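Local coordinates for Gp15 protein (Listeria phage PSA, PDB 6R5W) that serves as the trimeric receptor binding protein of a bacteriophage, probably recognising the Listeria cell surface through the C-terminal part modelled here, at residues 139-144 with 164-169. Residues are numbered along the deposited sequence; the frame is centred on the assembly and turned at random.
Sequences IYLSVS and IIYLTK
Leu141 sets its CD2 methyl on one face of the Tyr166 ring, and this CH-pi contact dominates the meeting of 139-144 with 164-169. Leu141 CD2 stands 3.5 Å from the centroid of the Tyr166 ring, 18° off its normal. The offset is toward the CD1-CE1 rim, and the distance from Leu141 CD2 to Tyr166 CD1 is 3.4 Å. The leucine and tyrosine side chains cross at about a right angle, and CD2 alone of the leucine side-chain atoms comes within 4.2 Å of the ring. With CG anti to the backbone N (chi1 179°), Leu141 extends in the direction its CB already takes, bringing CD2 to the ring.

Two residues earlier in each segment, Ile139 and Ile164 meet through methyls, Ile139 CG2 lying 4.2 Å from Ile164 CD1, a looser touch than the leucine on the ring. Ile147 of strand 146-152 packs against both isoleucines, and Tyr124 of strand 122-127 against both Leu141 and Tyr166.

The two strands belong to different antiparallel sheets, 136-141 to one and 159-167 to the other, so the side chains join the facing layers of the beta-rich domain that follows the helical N-terminal part of this chain. On the reverse side of strand 159-167, Ile165 packs against Ile165 of each of the other two subunits, tying the same strand into the trimer.

The phenol is anchored separately: Tyr166 OH hydrogen-bonds to Leu114 O, which gives the hydroxyl of this buried tyrosine a partner and should limit tilting of the ring beneath the leucine methyl. Between the segments themselves the contacts are apolar, so their cohesion rests on dispersion, the weak CH-pi attraction and the exclusion of water from the interface.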
ATOM      1  N   ILE A 139      15.856 -24.381  -0.808  1.00 27.10           N
ATOM      2  CA  ILE A 139      14.594 -24.627  -0.134  1.00 26.76           C
ATOM      3  C   ILE A 139      13.475 -24.518  -1.172  1.00 27.99           C
ATOM      4  O   ILE A 139      13.414 -23.546  -1.925  1.00 28.00           O
ATOM      5  CB  ILE A 139      14.351 -23.645   1.046  1.00 29.27           C
ATOM      6  CG1 ILE A 139      15.497 -23.765   2.042  1.00 28.50           C
ATOM      7  CG2 ILE A 139      13.007 -23.912   1.648  1.00 29.90           C
ATOM      8  CD1 ILE A 139      15.273 -22.907   3.348  1.00 31.76           C
ATOM      9  N   TYR A 140      12.581 -25.495  -1.173  1.00 28.06           N
ATOM     10  CA  TYR A 140      11.402 -25.448  -1.988  1.00 25.68           C
ATOM     11  C   TYR A 140      10.188 -25.037  -1.191  1.00 25.71           C
ATOM     12  O   TYR A 140       9.980 -25.501  -0.081  1.00 29.75           O
ATOM     13  CB  TYR A 140      11.077 -26.795  -2.621  1.00 29.99           C
ATOM     14  CG  TYR A 140      12.027 -27.349  -3.633  1.00 28.70           C
ATOM     15  CD1 TYR A 140      13.280 -26.852  -3.829  1.00 29.47           C
ATOM     16  CD2 TYR A 140      11.632 -28.474  -4.386  1.00 33.26           C
ATOM     17  CE1 TYR A 140      14.167 -27.439  -4.774  1.00 29.30           C
ATOM     18  CE2 TYR A 140      12.488 -29.048  -5.317  1.00 31.60           C
ATOM     19  CZ  TYR A 140      13.732 -28.564  -5.476  1.00 33.37           C
ATOM     20  OH  TYR A 140      14.593 -29.127  -6.351  1.00 34.20           O
ATOM     21  N   LEU A 141       9.381 -24.144  -1.751  1.00 28.82           N
ATOM     22  CA  LEU A 141       8.071 -23.834  -1.180  1.00 29.87           C
ATOM     23  C   LEU A 141       7.078 -24.558  -2.064  1.00 29.15           C
ATOM     24  O   LEU A 141       6.969 -24.186  -3.232  1.00 29.55           O
ATOM     25  CB  LEU A 141       7.797 -22.326  -1.203  1.00 28.18           C
ATOM     26  CG  LEU A 141       6.464 -21.915  -0.646  1.00 28.76           C
ATOM     27  CD1 LEU A 141       6.364 -22.216   0.868  1.00 33.23           C
ATOM     28  CD2 LEU A 141       6.081 -20.435  -0.889  1.00 31.85           C
ATOM     29  N   SER A 142       6.342 -25.522  -1.515  1.00 29.95           N
ATOM     30  CA  SER A 142       5.435 -26.335  -2.337  1.00 35.90           C
ATOM     31  C   SER A 142       4.114 -25.610  -2.585  1.00 29.71           C
ATOM     32  O   SER A 142       3.770 -24.644  -1.919  1.00 28.30           O
ATOM     33  CB  SER A 142       5.166 -27.687  -1.646  1.00 29.01           C
ATOM     34  OG  SER A 142       4.162 -27.510  -0.618  1.00 30.07           O
ATOM     35  N   VAL A 143       3.318 -26.126  -3.539  1.00 28.47           N
ATOM     36  CA  VAL A 143       2.047 -25.552  -3.826  1.00 27.58           C
ATOM     37  C   VAL A 143       1.075 -25.650  -2.636  1.00 27.32           C
ATOM     38  O   VAL A 143       0.127 -24.868  -2.569  1.00 32.62           O
ATOM     39  CB  VAL A 143       1.377 -26.170  -5.086  1.00 35.19           C
ATOM     40  CG1 VAL A 143       2.218 -25.867  -6.308  1.00 33.84           C
ATOM     41  CG2 VAL A 143       1.150 -27.638  -4.911  1.00 35.86           C
ATOM     42  N   SER A 144       1.288 -26.576  -1.731  1.00 32.98           N
ATOM     43  CA  SER A 144       0.482 -26.674  -0.530  1.00 34.63           C
ATOM     44  C   SER A 144       1.148 -25.934   0.622  1.00 38.20           C
ATOM     45  O   SER A 144       0.756 -26.106   1.782  1.00 38.41           O
ATOM     46  CB  SER A 144       0.245 -28.130  -0.184  1.00 37.95           C
ATOM     47  OG  SER A 144       1.436 -28.871  -0.073  1.00 46.44           O
ATOM     48  N   ILE A 164      12.228 -16.311   2.619  1.00 29.20           N
ATOM     49  CA  ILE A 164      11.086 -16.864   1.905  1.00 29.51           C
ATOM     50  C   ILE A 164       9.977 -15.808   1.906  1.00 27.96           C
ATOM     51  O   ILE A 164       9.306 -15.581   2.926  1.00 29.06           O
ATOM     52  CB  ILE A 164      10.630 -18.176   2.559  1.00 30.40           C
ATOM     53  CG1 ILE A 164      11.774 -19.202   2.539  1.00 31.84           C
ATOM     54  CG2 ILE A 164       9.406 -18.706   1.750  1.00 28.19           C
ATOM     55  CD1 ILE A 164      11.449 -20.371   3.342  1.00 33.22           C
ATOM     56  N   ILE A 165       9.747 -15.209   0.730  1.00 27.45           N
ATOM     57  CA  ILE A 165       8.760 -14.149   0.522  1.00 26.25           C
ATOM     58  C   ILE A 165       8.004 -14.466  -0.746  1.00 25.30           C
ATOM     59  O   ILE A 165       8.635 -14.812  -1.752  1.00 27.31           O
ATOM     60  CB  ILE A 165       9.418 -12.768   0.395  1.00 30.16           C
ATOM     61  CG1 ILE A 165      10.159 -12.486   1.685  1.00 30.33           C
ATOM     62  CG2 ILE A 165       8.374 -11.714  -0.001  1.00 27.69           C
ATOM     63  CD1 ILE A 165      11.016 -11.202   1.595  1.00 36.42           C
ATOM     64  N   TYR A 166       6.664 -14.373  -0.703  1.00 25.76           N
ATOM     65  CA  TYR A 166       5.871 -14.752  -1.885  1.00 26.95           C
ATOM     66  C   TYR A 166       4.458 -14.171  -1.775  1.00 27.10           C
ATOM     67  O   TYR A 166       4.010 -13.766  -0.702  1.00 26.71           O
ATOM     68  CB  TYR A 166       5.803 -16.279  -2.021  1.00 24.35           C
ATOM     69  CG  TYR A 166       5.046 -16.939  -0.914  1.00 25.62           C
ATOM     70  CD1 TYR A 166       5.680 -17.299   0.298  1.00 24.29           C
ATOM     71  CD2 TYR A 166       3.680 -17.207  -1.038  1.00 28.92           C
ATOM     72  CE1 TYR A 166       5.013 -17.871   1.280  1.00 25.11           C
ATOM     73  CE2 TYR A 166       2.981 -17.795  -0.030  1.00 27.22           C
ATOM     74  CZ  TYR A 166       3.650 -18.149   1.165  1.00 27.76           C
ATOM     75  OH  TYR A 166       2.985 -18.704   2.224  1.00 31.82           O
ATOM     76  N   LEU A 167       3.751 -14.184  -2.896  1.00 27.43           N
ATOM     77  CA  LEU A 167       2.347 -13.812  -2.995  1.00 24.87           C
ATOM     78  C   LEU A 167       1.412 -15.025  -3.099  1.00 29.62           C
ATOM     79  O   LEU A 167       1.708 -15.996  -3.778  1.00 26.24           O
ATOM     80  CB  LEU A 167       2.140 -12.944  -4.245  1.00 25.73           C
ATOM     81  CG  LEU A 167       2.751 -11.549  -4.186  1.00 29.59           C
ATOM     82  CD1 LEU A 167       2.926 -10.967  -5.552  1.00 33.33           C
ATOM     83  CD2 LEU A 167       1.877 -10.644  -3.302  1.00 27.10           C
ATOM     84  N   THR A 168       0.256 -14.922  -2.480  1.00 28.27           N
ATOM     85  CA  THR A 168      -0.833 -15.890  -2.586  1.00 29.14           C
ATOM     86  C   THR A 168      -1.705 -15.646  -3.836  1.00 28.36           C
ATOM     87  O   THR A 168      -1.496 -14.732  -4.639  1.00 28.65           O
ATOM     88  CB  THR A 168      -1.673 -15.836  -1.314  1.00 26.90           C
ATOM     89  OG1 THR A 168      -2.299 -14.562  -1.318  1.00 27.04           O
ATOM     90  CG2 THR A 168      -0.824 -16.090  -0.063  1.00 28.17           C
ATOM     91  N   LYS A 169      -2.672 -16.557  -4.040  1.00 29.14           N
ATOM     92  CA  LYS A 169      -3.603 -16.445  -5.173  1.00 29.77           C
ATOM     93  C   LYS A 169      -4.681 -15.372  -4.961  1.00 31.43           C
ATOM     94  O   LYS A 169      -4.936 -14.898  -3.849  1.00 31.76           O
ATOM     95  CB  LYS A 169      -4.263 -17.807  -5.432  1.00 30.95           C
ATOM     96  CG  LYS A 169      -3.283 -18.845  -5.912  1.00 34.47           C
ATOM     97  CD  LYS A 169      -4.029 -20.226  -6.147  1.00 37.90           C
ATOM     98  CE  LYS A 169      -3.825 -20.768  -7.510  1.00 48.18           C
ATOM     99  NZ  LYS A 169      -2.411 -21.123  -7.778  1.00 54.52           N
TER